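Local coordinates for protein carboxynorspermidine decarboxylase (Campylobacter jejuni subsp. jejuni 81116, PDB 3N29) that probably catalyses the pyridoxal-5'-phosphate-dependent decarboxylation of carboxynorspermidine to norspermidine, which is bound in this structure, at residues P119-K122 against E123-G127. Residues are numbered along the deposited sequence; the frame is centred on the assembly and turned at random.
Sequences PAFK and EDEIG
Glu123 follows directly on Lys122 and keeps only its CB near that residue's carbonyl carbon; the rest of its extended chain touches Lys146 of helix 141-147, an exposed place that suits a charged residue. Asp124 lies beside the lysine chain and runs the same way, OD1 3.6 Å from Lys122 CB. Lys122 NZ and Asp124 OD2 stay 4.6 Å apart, beyond a salt bridge; NZ instead binds Asp299 and the Thr44 carbonyl of the second subunit, while Asp124 and Glu125 both pair with Arg390 of that subunit.

Glu125 doubles back on the loop. With CG lodged between its backbone N and carbonyl carbon (chi1 46°) and the chain extended beyond, OE2 accepts the Lys122 N-H at 3.0 Å, on the anti side of the carboxylate and 34° out of its plane. In return, Glu125 N donates to Lys122 O (3.1 Å), so Glu125 holds both the N-H and the C=O of Lys122. Ile126 N adds a weak bond to the same oxygen, and the apolar CD1 of Ile126 meets Phe121 CG obliquely at 4.3 Å, both side chains also packing on Phe147.

This turn is the connection between barrel strand 113-118 and helix 123-132, a strand-loop-helix step of the beta/alpha-barrel, placed here at the subunit interface.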
# COMPACT_ATOMS: atom_id res chain seq x y z
N PRO A 119 -14.79 -11.54 7.65
CA PRO A 119 -16.14 -10.92 7.49
C PRO A 119 -16.94 -11.44 6.33
O PRO A 119 -18.12 -11.18 6.27
CB PRO A 119 -15.81 -9.43 7.24
CG PRO A 119 -14.35 -9.29 7.48
CD PRO A 119 -13.68 -10.60 7.45
N ALA A 120 -16.29 -12.15 5.42
CA ALA A 120 -16.79 -12.47 4.08
C ALA A 120 -16.31 -13.79 3.55
O ALA A 120 -15.61 -13.73 2.58
CB ALA A 120 -16.30 -11.37 3.06
N PHE A 121 -16.61 -14.97 4.15
CA PHE A 121 -16.18 -16.26 3.55
C PHE A 121 -16.87 -16.51 2.21
O PHE A 121 -18.04 -16.19 2.05
CB PHE A 121 -16.45 -17.49 4.44
CG PHE A 121 -15.60 -17.57 5.69
CD1 PHE A 121 -14.24 -17.86 5.62
CD2 PHE A 121 -16.17 -17.36 6.92
CE1 PHE A 121 -13.44 -17.87 6.77
CE2 PHE A 121 -15.41 -17.38 8.05
CZ PHE A 121 -14.01 -17.66 7.99
N LYS A 122 -16.17 -17.13 1.27
CA LYS A 122 -16.74 -17.41 -0.05
C LYS A 122 -16.89 -18.93 -0.28
O LYS A 122 -16.10 -19.75 0.21
CB LYS A 122 -15.90 -16.76 -1.14
CG LYS A 122 -16.02 -15.22 -1.17
CD LYS A 122 -14.99 -14.57 -2.14
CE LYS A 122 -15.26 -14.86 -3.57
NZ LYS A 122 -14.19 -14.07 -4.35
N GLU A 123 -17.85 -19.31 -1.10
CA GLU A 123 -18.04 -20.73 -1.41
C GLU A 123 -16.86 -21.45 -2.00
O GLU A 123 -16.70 -22.65 -1.74
CB GLU A 123 -19.24 -20.92 -2.35
CG GLU A 123 -20.50 -20.56 -1.68
CD GLU A 123 -21.70 -20.85 -2.52
OE1 GLU A 123 -21.71 -21.94 -3.17
OE2 GLU A 123 -22.63 -20.00 -2.50
N ASP A 124 -16.05 -20.77 -2.82
CA ASP A 124 -14.96 -21.43 -3.56
C ASP A 124 -13.79 -21.73 -2.63
O ASP A 124 -12.86 -22.49 -2.96
CB ASP A 124 -14.56 -20.66 -4.85
CG ASP A 124 -14.11 -19.19 -4.60
OD1 ASP A 124 -14.01 -18.75 -3.44
OD2 ASP A 124 -13.78 -18.47 -5.59
N GLU A 125 -13.85 -21.22 -1.41
CA GLU A 125 -12.68 -21.33 -0.55
C GLU A 125 -12.98 -22.06 0.75
O GLU A 125 -12.02 -22.49 1.43
CB GLU A 125 -12.04 -19.93 -0.24
CG GLU A 125 -13.06 -18.89 0.14
CD GLU A 125 -12.48 -17.61 0.70
OE1 GLU A 125 -11.34 -17.20 0.23
OE2 GLU A 125 -13.23 -17.10 1.63
N ILE A 126 -14.27 -22.16 1.10
CA ILE A 126 -14.70 -22.71 2.38
C ILE A 126 -14.21 -24.14 2.58
O ILE A 126 -13.86 -24.53 3.68
CB ILE A 126 -16.25 -22.63 2.60
CG1 ILE A 126 -16.54 -22.93 4.08
CG2 ILE A 126 -17.05 -23.57 1.66
CD1 ILE A 126 -15.90 -21.85 5.01
N GLY A 127 -14.16 -24.91 1.49
CA GLY A 127 -13.69 -26.30 1.54
C GLY A 127 -12.27 -26.41 2.04
O GLY A 127 -11.97 -27.20 2.95